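Local coordinates for sensory box/GGDEF domain protein (Colwellia psychrerythraea, PDB 3LYX), which is the PAS sensor domain of a longer GGDEF protein and probably passes a sensed signal to a partner domain that makes cyclic di-GMP, at residues B[30-35]-B[40-45]; B[58-63]-B[81-86]. All blocks are in the same frame, centred on the assembly; numbering follows the deposited sequence.

Contact 1 of 2, residues B[30-35]-B[40-45]; sequences IDWNKG and YGYSKE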
loop_
_atom_site.group_PDB
_atom_site.type_symbol
_atom_site.label_atom_id
_atom_site.label_comp_id
_atom_site.label_asym_id
_atom_site.label_seq_id
_atom_site.Cartn_x
_atom_site.Cartn_y
_atom_site.Cartn_z
ATOM N N ILE B 30 -7.174 13.573 -6.609
ATOM C CA ILE B 30 -8.210 12.871 -7.335
ATOM C C ILE B 30 -8.559 11.539 -6.672
ATOM O O ILE B 30 -9.634 10.996 -6.902
ATOM C CB ILE B 30 -7.809 12.663 -8.814
ATOM C CG1 ILE B 30 -6.408 12.054 -8.903
ATOM C CG2 ILE B 30 -7.881 13.993 -9.560
ATOM C CD1 ILE B 30 -5.974 11.746 -10.328
ATOM N N ASP B 31 -7.648 11.018 -5.852
ATOM C CA ASP B 31 -7.894 9.777 -5.108
ATOM C C ASP B 31 -7.126 9.866 -3.793
ATOM O O ASP B 31 -6.069 10.496 -3.711
ATOM C CB ASP B 31 -7.510 8.524 -5.907
ATOM C CG ASP B 31 -8.510 7.364 -5.696
ATOM O OD1 ASP B 31 -8.529 6.424 -6.512
ATOM O OD2 ASP B 31 -9.284 7.392 -4.715
ATOM N N TRP B 32 -7.678 9.235 -2.764
ATOM C CA TRP B 32 -7.148 9.307 -1.408
ATOM C C TRP B 32 -7.586 8.021 -0.708
ATOM O O TRP B 32 -8.768 7.687 -0.741
ATOM C CB TRP B 32 -7.802 10.557 -0.783
ATOM C CG TRP B 32 -7.511 10.917 0.637
ATOM C CD1 TRP B 32 -8.213 10.531 1.742
ATOM C CD2 TRP B 32 -6.510 11.829 1.097
ATOM N NE1 TRP B 32 -7.718 11.152 2.861
ATOM C CE2 TRP B 32 -6.669 11.954 2.495
ATOM C CE3 TRP B 32 -5.492 12.555 0.462
ATOM C CZ2 TRP B 32 -5.851 12.775 3.270
ATOM C CZ3 TRP B 32 -4.676 13.372 1.232
ATOM C CH2 TRP B 32 -4.862 13.475 2.623
ATOM N N ASN B 33 -6.654 7.292 -0.091
ATOM C CA ASN B 33 -7.015 6.044 0.593
ATOM C C ASN B 33 -7.093 6.256 2.102
ATOM O O ASN B 33 -6.775 7.339 2.600
ATOM C CB ASN B 33 -6.004 4.932 0.269
ATOM C CG ASN B 33 -4.630 5.189 0.875
ATOM O OD1 ASN B 33 -4.283 6.323 1.198
ATOM N ND2 ASN B 33 -3.834 4.131 1.015
ATOM N N LYS B 34 -7.514 5.224 2.827
ATOM C CA LYS B 34 -7.650 5.306 4.279
ATOM C C LYS B 34 -6.334 5.682 4.935
ATOM O O LYS B 34 -6.307 6.431 5.920
ATOM C CB LYS B 34 -8.138 3.972 4.848
ATOM C CG LYS B 34 -9.446 3.459 4.240
ATOM C CD LYS B 34 -10.617 4.407 4.494
ATOM C CE LYS B 34 -11.896 3.879 3.847
ATOM N NZ LYS B 34 -13.083 4.756 4.099
ATOM N N GLY B 35 -5.242 5.151 4.387
ATOM C CA GLY B 35 -3.925 5.449 4.916
ATOM C C GLY B 35 -3.650 6.939 4.991
ATOM O O GLY B 35 -3.061 7.418 5.958
ATOM N N TYR B 40 -2.760 12.201 7.370
ATOM C CA TYR B 40 -3.008 13.631 7.245
ATOM C C TYR B 40 -4.174 14.178 8.059
ATOM O O TYR B 40 -4.203 15.377 8.376
ATOM C CB TYR B 40 -3.206 13.980 5.767
ATOM C CG TYR B 40 -1.983 13.724 4.909
ATOM C CD1 TYR B 40 -0.839 14.509 5.040
ATOM C CD2 TYR B 40 -1.962 12.679 3.975
ATOM C CE1 TYR B 40 0.308 14.256 4.258
ATOM C CE2 TYR B 40 -0.836 12.421 3.194
ATOM C CZ TYR B 40 0.295 13.213 3.343
ATOM O OH TYR B 40 1.414 12.964 2.578
ATOM N N GLY B 41 -5.137 13.317 8.382
ATOM C CA GLY B 41 -6.276 13.751 9.172
ATOM C C GLY B 41 -7.567 13.973 8.407
ATOM O O GLY B 41 -8.637 13.975 9.005
ATOM N N TYR B 42 -7.475 14.156 7.092
ATOM C CA TYR B 42 -8.648 14.399 6.247
ATOM C C TYR B 42 -9.240 13.109 5.687
ATOM O O TYR B 42 -8.503 12.170 5.386
ATOM C CB TYR B 42 -8.270 15.276 5.056
ATOM C CG TYR B 42 -7.604 16.586 5.399
ATOM C CD1 TYR B 42 -8.364 17.733 5.659
ATOM C CD2 TYR B 42 -6.211 16.697 5.411
ATOM C CE1 TYR B 42 -7.753 18.958 5.912
ATOM C CE2 TYR B 42 -5.592 17.911 5.664
ATOM C CZ TYR B 42 -6.369 19.038 5.909
ATOM O OH TYR B 42 -5.762 20.249 6.123
ATOM N N SER B 43 -10.565 13.076 5.537
ATOM C CA SER B 43 -11.260 11.909 4.981
ATOM C C SER B 43 -11.343 12.130 3.467
ATOM O O SER B 43 -11.038 13.221 2.996
ATOM C CB SER B 43 -12.674 11.791 5.574
ATOM O OG SER B 43 -13.487 12.908 5.231
ATOM N N LYS B 44 -11.753 11.115 2.709
ATOM C CA LYS B 44 -11.850 11.248 1.253
ATOM C C LYS B 44 -12.693 12.454 0.832
ATOM O O LYS B 44 -12.329 13.183 -0.095
ATOM C CB LYS B 44 -12.442 9.980 0.618
ATOM C CG LYS B 44 -11.686 8.693 0.914
ATOM C CD LYS B 44 -12.118 7.570 -0.033
ATOM C CE LYS B 44 -11.370 6.254 0.238
ATOM N NZ LYS B 44 -11.790 5.639 1.530
ATOM N N GLU B 45 -13.816 12.663 1.519
ATOM C CA GLU B 45 -14.707 13.782 1.216
ATOM C C GLU B 45 -14.014 15.128 1.386
ATOM O O GLU B 45 -14.311 16.077 0.669
ATOM C CB GLU B 45 -15.937 13.764 2.131
ATOM C CG GLU B 45 -16.865 12.577 1.965
ATOM C CD GLU B 45 -16.276 11.303 2.522
ATOM O OE1 GLU B 45 -15.705 11.354 3.632
ATOM O OE2 GLU B 45 -16.391 10.254 1.854
#
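The indole of W32 reaches from the end of strand 29-32 to the turn that links helix 34-40 to helix 44-47, and it makes the largest single contribution to the contact, followed by K44. With CG trans to the backbone N, the ring extends across to that turn, where NE1 donates to the carbonyl O of Y42 at 2.8 Å. The bond is bent, 139° at the hydrogen, and the donor stands 46° above the carbonyl plane. The six-membered ring leans on Y40, W32 CH2 lying 3.3 Å from Y40 CD2, and the two rings meet obliquely. W32 CZ2 also meets Y42 CB at 3.9 Å. K44 runs alongside: its CG is 4.0 Å from W32 CD1, and its CE lies 3.1 Å from the backbone O of W32. A bend at chi4 (70°) turns NZ toward K34; the modelled closeness of the two NZ atoms is doubtful. The carboxylate of D14 lies nearby, accepting from K34 N and forming a weak, long ion pair with K44. Chemically, one bent indole N-H bond ties the turn's carbonyl to the strand end while the ring's hydrocarbon rim packs against two tyrosines, so that in this PAS fold the end of strand 29-32 is packed on the turn between the short helices that follow it.

Contact 2 of 2, residues B[58-63]-B[81-86]; sequences PGDTEH and EIRMLH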
loop_
_atom_site.group_PDB
_atom_site.type_symbol
_atom_site.label_atom_id
_atom_site.label_comp_id
_atom_site.label_asym_id
_atom_site.label_seq_id
_atom_site.Cartn_x
_atom_site.Cartn_y
_atom_site.Cartn_z
ATOM N N PRO B 58 2.854 25.949 4.701
ATOM C CA PRO B 58 2.904 27.150 3.861
ATOM C C PRO B 58 4.225 27.489 3.175
ATOM O O PRO B 58 4.264 27.682 1.960
ATOM C CB PRO B 58 2.433 28.239 4.814
ATOM C CG PRO B 58 1.335 27.524 5.546
ATOM C CD PRO B 58 1.966 26.170 5.858
ATOM N N GLY B 59 5.308 27.551 3.939
ATOM C CA GLY B 59 6.589 27.892 3.344
ATOM C C GLY B 59 7.183 26.921 2.332
ATOM O O GLY B 59 7.721 27.342 1.302
ATOM N N ASP B 60 7.067 25.624 2.615
ATOM C CA ASP B 60 7.642 24.576 1.774
ATOM C C ASP B 60 7.121 24.348 0.354
ATOM O O ASP B 60 7.879 23.925 -0.520
ATOM C CB ASP B 60 7.572 23.236 2.514
ATOM C CG ASP B 60 8.092 23.323 3.938
ATOM O OD1 ASP B 60 8.868 24.257 4.237
ATOM O OD2 ASP B 60 7.734 22.449 4.760
ATOM N N THR B 61 5.841 24.617 0.119
ATOM C CA THR B 61 5.224 24.357 -1.178
ATOM C C THR B 61 6.011 24.589 -2.456
ATOM O O THR B 61 6.287 23.641 -3.198
ATOM C CB THR B 61 3.883 25.094 -1.313
ATOM O OG1 THR B 61 2.990 24.633 -0.293
ATOM C CG2 THR B 61 3.255 24.817 -2.682
ATOM N N GLU B 62 6.364 25.837 -2.737
ATOM C CA GLU B 62 7.091 26.128 -3.965
ATOM C C GLU B 62 8.383 25.328 -4.114
ATOM O O GLU B 62 8.701 24.858 -5.209
ATOM C CB GLU B 62 7.359 27.635 -4.072
ATOM C CG GLU B 62 6.074 28.456 -4.239
ATOM C CD GLU B 62 6.327 29.915 -4.588
ATOM O OE1 GLU B 62 6.994 30.618 -3.797
ATOM O OE2 GLU B 62 5.853 30.361 -5.656
ATOM N N HIS B 63 9.110 25.146 -3.016
ATOM C CA HIS B 63 10.363 24.390 -3.057
ATOM C C HIS B 63 10.103 22.915 -3.395
ATOM O O HIS B 63 10.694 22.356 -4.325
ATOM C CB HIS B 63 11.091 24.499 -1.708
ATOM C CG HIS B 63 12.328 23.656 -1.614
ATOM N ND1 HIS B 63 13.451 23.889 -2.380
ATOM C CD2 HIS B 63 12.605 22.561 -0.865
ATOM C CE1 HIS B 63 14.366 22.974 -2.109
ATOM N NE2 HIS B 63 13.877 22.155 -1.194
ATOM N N GLU B 81 12.301 13.597 2.209
ATOM C CA GLU B 81 11.741 13.657 3.550
ATOM C C GLU B 81 11.351 15.107 3.719
ATOM O O GLU B 81 12.205 15.989 3.801
ATOM C CB GLU B 81 12.790 13.261 4.582
ATOM C CG GLU B 81 13.028 11.765 4.661
ATOM C CD GLU B 81 14.267 11.428 5.461
ATOM O OE1 GLU B 81 14.493 12.058 6.515
ATOM O OE2 GLU B 81 15.014 10.528 5.034
ATOM N N ILE B 82 10.048 15.344 3.756
ATOM C CA ILE B 82 9.517 16.694 3.843
ATOM C C ILE B 82 8.602 16.897 5.041
ATOM O O ILE B 82 8.171 15.936 5.675
ATOM C CB ILE B 82 8.725 17.006 2.555
ATOM C CG1 ILE B 82 7.619 15.955 2.372
ATOM C CG2 ILE B 82 9.667 16.978 1.343
ATOM C CD1 ILE B 82 6.720 16.188 1.173
ATOM N N ARG B 83 8.314 18.154 5.357
ATOM C CA ARG B 83 7.417 18.442 6.463
ATOM C C ARG B 83 5.988 18.158 6.013
ATOM O O ARG B 83 5.682 18.147 4.819
ATOM C CB ARG B 83 7.544 19.898 6.923
ATOM C CG ARG B 83 8.791 20.173 7.757
ATOM C CD ARG B 83 8.748 21.551 8.391
ATOM N NE ARG B 83 8.618 22.599 7.385
ATOM C CZ ARG B 83 8.512 23.895 7.661
ATOM N NH1 ARG B 83 8.520 24.312 8.920
ATOM N NH2 ARG B 83 8.398 24.777 6.673
ATOM N N MET B 84 5.122 17.937 6.988
ATOM C CA MET B 84 3.730 17.619 6.739
ATOM C C MET B 84 2.871 18.495 7.654
ATOM O O MET B 84 3.235 18.742 8.806
ATOM C CB MET B 84 3.525 16.136 7.055
ATOM C CG MET B 84 2.127 15.611 6.913
ATOM S SD MET B 84 1.898 14.195 8.002
ATOM C CE MET B 84 0.899 14.988 9.272
ATOM N N LEU B 85 1.750 18.987 7.134
ATOM C CA LEU B 85 0.841 19.811 7.924
ATOM C C LEU B 85 -0.453 19.027 8.106
ATOM O O LEU B 85 -1.209 18.816 7.149
ATOM C CB LEU B 85 0.557 21.141 7.217
ATOM C CG LEU B 85 -0.483 22.041 7.907
ATOM C CD1 LEU B 85 -0.026 22.371 9.319
ATOM C CD2 LEU B 85 -0.700 23.313 7.100
ATOM N N HIS B 86 -0.693 18.580 9.336
ATOM C CA HIS B 86 -1.878 17.793 9.653
ATOM C C HIS B 86 -3.118 18.672 9.690
ATOM O O HIS B 86 -3.023 19.883 9.850
ATOM C CB HIS B 86 -1.696 17.086 11.004
ATOM C CG HIS B 86 -2.764 16.079 11.312
ATOM N ND1 HIS B 86 -4.019 16.435 11.758
ATOM C CD2 HIS B 86 -2.767 14.727 11.222
ATOM C CE1 HIS B 86 -4.747 15.346 11.933
ATOM N NE2 HIS B 86 -4.011 14.295 11.614
HETATM O O HOH W 1 5.617 21.142 3.833
HETATM O O HOH W 2 9.516 20.195 4.109
#
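D60 and R83 form a two-pronged salt bridge between segment 58-63, which runs into helix 61-75, and strand 78-85. The guanidinium approaches side-on: R83 NE donates to D60 OD2 at 2.8 Å, with an angle of 147° at the hydrogen, and R83 NH2 donates to D60 OD1 at a modelled 2.5 Å, which is doubtfully short. NE uses the syn lone pair of OD2, whereas NH2 meets the syn side of OD1 from outside the carboxylate plane. The two flat groups are twisted, their planes 42° apart, and the pairing is not coplanar. R83 can present this edge because its chain, otherwise extended through chi2, bends at chi3 (-58°).

Two waters extend the link to the backbone of the strand. One donates to D60 OD2 at 2.7 Å and also donates to R83 O; the other accepts from R83 N at 2.7 Å and gives a weak bond to the same carboxylate oxygen. D60 OD2 thus gathers NE and both waters, tying one aspartate to the side chain and to the main chain of a single arginine.

Farther out, the packing is sparse: P58 CD lies 4.1 Å from L85 CD2, the two side chains crossing at about a right angle. L85 also rests on I91 and R83 on W93, both from strand 91-102, while M84 turns its CB away from 58-63 and packs on L39 and Y40 of helix 34-40. None of the four touching residues is buried, so this is a surface contact; its salt bridge joins the chain entering helix 61-75 to strand 78-85, an outermost strand of the antiparallel PAS sheet.

In the fold
Contacts 1 and 2 belong to one PAS fold and follow each other in the chain, the first closing before the second opens. Strands 29-32 and 78-85, one in each contact, are the two outermost strands of the five-stranded antiparallel sheet (order 2-1-5-4-3). The centres of the two contacts are about 18 Å apart, yet they touch where helix 34-40 ends, at Y40 and G41: Y40 CE1 lies 3.5 Å from M84 CG, Y40 O is 3.3 Å from H86 CD2, and G41 CA is 3.4 Å from H86 NE2. The end of helix 34-40 thus links the two contacts by packing, beside a backbone hydrogen bond between Y40 and K87, the residue after segment 81-86.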